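Local coordinates for putative bacterial transcription regulation protein (Staphylococcus aureus, PDB 3LUR) that is a putative bacterial transcription regulator that probably senses small-molecule effectors through a domain of the effector-binding type, at residues S94-V106 and T143-K157. Residues are numbered along the deposited sequence; the frame is centred on the assembly and turned at random. Where two conformers were deposited one is given.
Sequences SSKYMVFEAQGAV and TTSEKYITEIWMPVK
Val99 and Tyr97 reach the indole of Trp153 from two directions, where strands 95-103 and 149-156 pair antiparallel in the barrel-like sheet. Hydrogen-bonded pairs Met98-Met154, Phe100-Ile152 and Ala102-Thr150 alternate with non-hydrogen-bonded pairs Val99-Trp153 and Glu101-Glu151. Val99 CG2 sits over the centre of the six-membered ring of Trp153, 3.6 Å from its centroid and 16° off the normal, a CH-pi contact that suits a compact branched residue. Tyr97 instead meets the indole edge: CE3 of Trp153 lies 3.6 Å from CG of Tyr97, over the phenol face, and the planes stand at 74°, a T-shaped stack. With CG anti to its carbonyl carbon (chi1 -70°), the indole lies alongside Val99, which points the same way, and NE1 of Trp153 donates to Glu151 OE1 at 2.9 Å, which limits its rotation; Phe135 also stacks on it. The sheet face bearing Met98, Phe100, Ala102, Thr150, Ile152, Met154 and Val156 is largely apolar, and helix 108-124 packs against Ala102, Thr150, Ile152 and Met154. There the bent selenomethionine chain of Met98 crosses Val156 at about a right angle, Met98 CG lying 3.6 Å from Val156 CG1, while Phe100 CE1 touches Met154 CG at 3.8 Å. Beyond the strands, Gly104 takes a backbone conformation only glycine holds easily, and passes close by Glu146, whose OE1 accepts from Ala105 N at 3.1 Å from above the carboxylate plane. Gln103, its chain extended, lays its amide so that NE2 reaches Lys147 O at 3.1 Å, nearly in the amide plane. Backbone bonds set the register, whereas aromatic and methyl contacts fix how the side chains mesh. Glu101 OE2 and Glu151 OE2 come within 4.5 Å, a repulsion the indole N-H may ease.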
loop_
_atom_site.group_PDB
_atom_site.type_symbol
_atom_site.label_atom_id
_atom_site.label_comp_id
_atom_site.label_asym_id
_atom_site.label_seq_id
_atom_site.Cartn_x
_atom_site.Cartn_y
_atom_site.Cartn_z
ATOM N N SER A 94 2.890 13.825 -4.319
ATOM C CA SER A 94 2.354 13.567 -5.658
ATOM C C SER A 94 3.328 12.806 -6.523
ATOM O O SER A 94 4.540 13.086 -6.516
ATOM C CB SER A 94 2.016 14.867 -6.383
ATOM O OG SER A 94 3.168 15.634 -6.601
ATOM N N SER A 95 2.789 11.926 -7.339
ATOM C CA SER A 95 3.613 11.123 -8.217
ATOM C C SER A 95 2.791 10.491 -9.293
ATOM O O SER A 95 1.554 10.336 -9.154
ATOM C CB SER A 95 4.303 10.004 -7.420
ATOM O OG SER A 95 5.199 9.281 -8.243
ATOM N N LYS A 96 3.474 10.135 -10.363
ATOM C CA LYS A 96 2.926 9.237 -11.357
ATOM C C LYS A 96 3.208 7.823 -10.858
ATOM O O LYS A 96 4.147 7.589 -10.060
ATOM C CB LYS A 96 3.547 9.451 -12.735
ATOM C CG LYS A 96 3.133 10.743 -13.437
ATOM C CD LYS A 96 3.772 10.798 -14.833
ATOM C CE LYS A 96 3.322 12.025 -15.621
ATOM N NZ LYS A 96 4.041 12.126 -16.924
ATOM N N TYR A 97 2.388 6.884 -11.312
ATOM C CA TYR A 97 2.473 5.513 -10.883
ATOM C C TYR A 97 2.212 4.565 -12.020
ATOM O O TYR A 97 1.503 4.905 -12.979
ATOM C CB TYR A 97 1.385 5.203 -9.823
ATOM C CG TYR A 97 1.552 5.902 -8.489
ATOM C CD1 TYR A 97 1.069 7.180 -8.281
ATOM C CD2 TYR A 97 2.196 5.275 -7.454
ATOM C CE1 TYR A 97 1.245 7.816 -7.043
ATOM C CE2 TYR A 97 2.364 5.866 -6.246
ATOM C CZ TYR A 97 1.901 7.128 -6.028
ATOM O OH TYR A 97 2.119 7.659 -4.807
HETATM N N MSE A 98 2.829 3.383 -11.920
HETATM C CA MSE A 98 2.425 2.245 -12.710
HETATM C C MSE A 98 1.516 1.470 -11.770
HETATM O O MSE A 98 1.889 1.206 -10.620
HETATM C CB MSE A 98 3.609 1.391 -13.136
HETATM C CG MSE A 98 4.568 2.097 -14.041
HETATM SE SE MSE A 98 6.095 0.910 -14.396
HETATM C CE MSE A 98 6.796 0.833 -12.596
ATOM N N VAL A 99 0.313 1.153 -12.224
ATOM C CA VAL A 99 -0.658 0.451 -11.408
ATOM C C VAL A 99 -0.931 -0.936 -11.954
ATOM O O VAL A 99 -1.393 -1.084 -13.097
ATOM C CB VAL A 99 -1.962 1.218 -11.292
ATOM C CG1 VAL A 99 -2.958 0.458 -10.334
ATOM C CG2 VAL A 99 -1.697 2.617 -10.801
ATOM N N PHE A 100 -0.536 -1.941 -11.180
ATOM C CA PHE A 100 -0.671 -3.346 -11.563
ATOM C C PHE A 100 -1.838 -3.930 -10.806
ATOM O O PHE A 100 -2.333 -3.314 -9.869
ATOM C CB PHE A 100 0.586 -4.131 -11.192
ATOM C CG PHE A 100 1.833 -3.589 -11.795
ATOM C CD1 PHE A 100 2.488 -2.540 -11.201
ATOM C CD2 PHE A 100 2.369 -4.152 -12.946
ATOM C CE1 PHE A 100 3.666 -2.022 -11.757
ATOM C CE2 PHE A 100 3.531 -3.643 -13.511
ATOM C CZ PHE A 100 4.181 -2.594 -12.926
ATOM N N GLU A 101 -2.300 -5.096 -11.241
ATOM C CA GLU A 101 -3.366 -5.825 -10.555
ATOM C C GLU A 101 -2.871 -7.205 -10.141
ATOM O O GLU A 101 -2.211 -7.918 -10.930
ATOM C CB GLU A 101 -4.612 -5.959 -11.422
ATOM C CG GLU A 101 -5.401 -4.660 -11.552
ATOM C CD GLU A 101 -6.730 -4.827 -12.289
ATOM O OE1 GLU A 101 -6.927 -5.867 -12.957
ATOM O OE2 GLU A 101 -7.593 -3.923 -12.172
ATOM N N ALA A 102 -3.130 -7.546 -8.892
ATOM C CA ALA A 102 -2.898 -8.873 -8.379
ATOM C C ALA A 102 -4.264 -9.488 -8.257
ATOM O O ALA A 102 -5.147 -8.901 -7.669
ATOM C CB ALA A 102 -2.235 -8.818 -7.021
ATOM N N GLN A 103 -4.458 -10.642 -8.852
ATOM C CA GLN A 103 -5.724 -11.318 -8.722
ATOM C C GLN A 103 -5.552 -12.590 -7.919
ATOM O O GLN A 103 -4.815 -13.497 -8.310
ATOM C CB GLN A 103 -6.365 -11.616 -10.085
ATOM C CG GLN A 103 -7.781 -12.136 -9.913
ATOM C CD GLN A 103 -8.568 -12.222 -11.185
ATOM O OE1 GLN A 103 -8.053 -12.651 -12.203
ATOM N NE2 GLN A 103 -9.882 -11.899 -11.109
ATOM N N GLY A 104 -6.270 -12.671 -6.814
ATOM C CA GLY A 104 -6.177 -13.833 -5.975
ATOM C C GLY A 104 -6.357 -13.508 -4.520
ATOM O O GLY A 104 -6.532 -12.361 -4.143
ATOM N N ALA A 105 -6.309 -14.569 -3.717
ATOM C CA ALA A 105 -6.551 -14.516 -2.288
ATOM C C ALA A 105 -5.491 -13.728 -1.565
ATOM O O ALA A 105 -4.298 -13.883 -1.842
ATOM C CB ALA A 105 -6.643 -15.961 -1.709
ATOM N N VAL A 106 -5.929 -12.834 -0.681
ATOM C CA VAL A 106 -5.018 -11.992 0.117
ATOM C C VAL A 106 -4.649 -12.818 1.356
ATOM O O VAL A 106 -5.525 -13.424 1.968
ATOM C CB VAL A 106 -5.705 -10.657 0.485
ATOM C CG1 VAL A 106 -4.780 -9.751 1.246
ATOM C CG2 VAL A 106 -6.215 -9.975 -0.773
ATOM N N THR A 143 -11.896 -10.853 0.031
ATOM C CA THR A 143 -10.453 -10.932 -0.143
ATOM C C THR A 143 -9.890 -12.357 -0.056
ATOM O O THR A 143 -8.694 -12.542 -0.286
ATOM C CB THR A 143 -9.686 -10.044 0.880
ATOM O OG1 THR A 143 -9.974 -10.487 2.199
ATOM C CG2 THR A 143 -10.081 -8.550 0.726
ATOM N N THR A 144 -10.724 -13.336 0.281
ATOM C CA THR A 144 -10.309 -14.731 0.286
ATOM C C THR A 144 -10.470 -15.372 -1.079
ATOM O O THR A 144 -10.064 -16.516 -1.268
ATOM C CB THR A 144 -11.089 -15.592 1.307
ATOM O OG1 THR A 144 -12.486 -15.764 0.912
ATOM C CG2 THR A 144 -10.986 -14.966 2.700
ATOM N N SER A 145 -11.130 -14.669 -2.008
ATOM C CA SER A 145 -11.383 -15.216 -3.335
ATOM C C SER A 145 -10.176 -15.237 -4.253
ATOM O O SER A 145 -9.384 -14.285 -4.286
ATOM C CB SER A 145 -12.486 -14.410 -4.028
ATOM O OG SER A 145 -12.787 -14.934 -5.327
ATOM N N GLU A 146 -10.105 -16.281 -5.095
ATOM C CA GLU A 146 -9.029 -16.347 -6.084
ATOM C C GLU A 146 -9.289 -15.325 -7.178
ATOM O O GLU A 146 -8.406 -15.046 -7.978
ATOM C CB GLU A 146 -8.851 -17.762 -6.664
ATOM C CG GLU A 146 -8.194 -18.799 -5.674
ATOM C CD GLU A 146 -6.891 -18.311 -4.896
ATOM O OE1 GLU A 146 -6.167 -17.305 -5.247
ATOM O OE2 GLU A 146 -6.593 -18.980 -3.881
ATOM N N LYS A 147 -10.470 -14.690 -7.147
ATOM C CA LYS A 147 -10.838 -13.672 -8.131
ATOM C C LYS A 147 -10.725 -12.254 -7.576
ATOM O O LYS A 147 -10.936 -11.286 -8.303
ATOM C CB LYS A 147 -12.270 -13.902 -8.659
ATOM C CG LYS A 147 -12.429 -15.032 -9.698
ATOM C CD LYS A 147 -12.459 -16.421 -9.068
ATOM C CE LYS A 147 -12.886 -17.498 -10.092
ATOM N NZ LYS A 147 -13.270 -18.804 -9.422
ATOM N N TYR A 148 -10.380 -12.112 -6.297
ATOM C CA TYR A 148 -10.264 -10.785 -5.712
ATOM C C TYR A 148 -9.121 -10.004 -6.350
ATOM O O TYR A 148 -8.029 -10.545 -6.600
ATOM C CB TYR A 148 -10.075 -10.854 -4.176
ATOM C CG TYR A 148 -9.925 -9.496 -3.542
ATOM C CD1 TYR A 148 -11.050 -8.726 -3.217
ATOM C CD2 TYR A 148 -8.673 -8.942 -3.332
ATOM C CE1 TYR A 148 -10.917 -7.459 -2.662
ATOM C CE2 TYR A 148 -8.530 -7.683 -2.770
ATOM C CZ TYR A 148 -9.655 -6.932 -2.450
ATOM O OH TYR A 148 -9.474 -5.676 -1.905
ATOM N N ILE A 149 -9.376 -8.734 -6.631
ATOM C CA ILE A 149 -8.357 -7.873 -7.250
ATOM C C ILE A 149 -7.817 -6.824 -6.309
ATOM O O ILE A 149 -8.572 -6.034 -5.739
ATOM C CB ILE A 149 -8.903 -7.173 -8.514
ATOM C CG1 ILE A 149 -9.168 -8.222 -9.594
ATOM C CG2 ILE A 149 -7.856 -6.121 -9.048
ATOM C CD1 ILE A 149 -9.999 -7.699 -10.764
ATOM N N THR A 150 -6.488 -6.825 -6.157
ATOM C CA THR A 150 -5.759 -5.851 -5.369
ATOM C C THR A 150 -4.945 -5.024 -6.369
ATOM O O THR A 150 -4.328 -5.590 -7.278
ATOM C CB THR A 150 -4.736 -6.540 -4.394
ATOM O OG1 THR A 150 -5.431 -7.383 -3.484
ATOM C CG2 THR A 150 -3.936 -5.505 -3.605
ATOM N N GLU A 151 -4.937 -3.713 -6.212
ATOM C CA GLU A 151 -4.089 -2.878 -7.048
ATOM C C GLU A 151 -2.772 -2.649 -6.387
ATOM O O GLU A 151 -2.695 -2.448 -5.177
ATOM C CB GLU A 151 -4.745 -1.542 -7.356
ATOM C CG GLU A 151 -5.949 -1.647 -8.229
ATOM C CD GLU A 151 -6.543 -0.293 -8.587
ATOM O OE1 GLU A 151 -6.222 0.717 -7.926
ATOM O OE2 GLU A 151 -7.396 -0.267 -9.500
ATOM N N ILE A 152 -1.719 -2.636 -7.186
ATOM C CA ILE A 152 -0.381 -2.358 -6.681
ATOM C C ILE A 152 0.099 -1.090 -7.417
ATOM O O ILE A 152 0.211 -1.073 -8.652
ATOM C CB ILE A 152 0.589 -3.535 -6.914
ATOM C CG1 ILE A 152 0.260 -4.685 -5.956
ATOM C CG2 ILE A 152 2.069 -3.082 -6.702
ATOM C CD1 ILE A 152 1.000 -6.006 -6.253
ATOM N N TRP A 153 0.396 -0.062 -6.651
ATOM C CA TRP A 153 0.765 1.242 -7.193
ATOM C C TRP A 153 2.224 1.485 -6.924
ATOM O O TRP A 153 2.619 1.672 -5.773
ATOM C CB TRP A 153 -0.052 2.323 -6.505
ATOM C CG TRP A 153 -1.491 2.351 -6.827
ATOM C CD1 TRP A 153 -2.427 1.398 -6.540
ATOM C CD2 TRP A 153 -2.197 3.439 -7.424
ATOM N NE1 TRP A 153 -3.667 1.805 -6.974
ATOM C CE2 TRP A 153 -3.560 3.064 -7.501
ATOM C CE3 TRP A 153 -1.811 4.679 -7.910
ATOM C CZ2 TRP A 153 -4.539 3.898 -8.070
ATOM C CZ3 TRP A 153 -2.782 5.520 -8.453
ATOM C CH2 TRP A 153 -4.134 5.119 -8.523
HETATM N N MSE A 154 3.002 1.574 -7.994
HETATM C CA MSE A 154 4.436 1.759 -7.913
HETATM C C MSE A 154 4.789 3.118 -8.519
HETATM O O MSE A 154 4.488 3.376 -9.690
HETATM C CB MSE A 154 5.162 0.671 -8.719
HETATM C CG MSE A 154 4.752 -0.705 -8.375
HETATM SE SE MSE A 154 5.165 -1.185 -6.514
HETATM C CE MSE A 154 7.054 -1.049 -6.515
ATOM N N PRO A 155 5.450 3.979 -7.733
ATOM C CA PRO A 155 5.772 5.333 -8.200
ATOM C C PRO A 155 6.859 5.379 -9.261
ATOM O O PRO A 155 7.832 4.601 -9.216
ATOM C CB PRO A 155 6.220 6.031 -6.929
ATOM C CG PRO A 155 6.759 4.974 -6.100
ATOM C CD PRO A 155 5.930 3.764 -6.356
ATOM N N VAL A 156 6.663 6.229 -10.257
ATOM C CA VAL A 156 7.634 6.356 -11.330
ATOM C C VAL A 156 7.872 7.815 -11.611
ATOM O O VAL A 156 7.074 8.694 -11.213
ATOM C CB VAL A 156 7.174 5.651 -12.615
ATOM C CG1 VAL A 156 7.087 4.129 -12.397
ATOM C CG2 VAL A 156 5.827 6.175 -13.078
ATOM N N LYS A 157 8.973 8.091 -12.280
ATOM C CA LYS A 157 9.325 9.455 -12.589
ATOM C C LYS A 157 8.387 10.026 -13.637
ATOM O O LYS A 157 7.884 9.294 -14.481
ATOM C CB LYS A 157 10.752 9.519 -13.122
ATOM C CG LYS A 157 11.811 9.054 -12.165
ATOM C CD LYS A 157 13.177 8.987 -12.922
ATOM C CE LYS A 157 14.292 8.523 -12.051
ATOM N NZ LYS A 157 15.560 8.406 -12.811
HETATM O O HOH W 1 6.169 11.193 -10.732
HETATM O O HOH W 2 -5.495 -9.930 -4.824
HETATM O O HOH W 3 -8.352 -12.621 3.182
#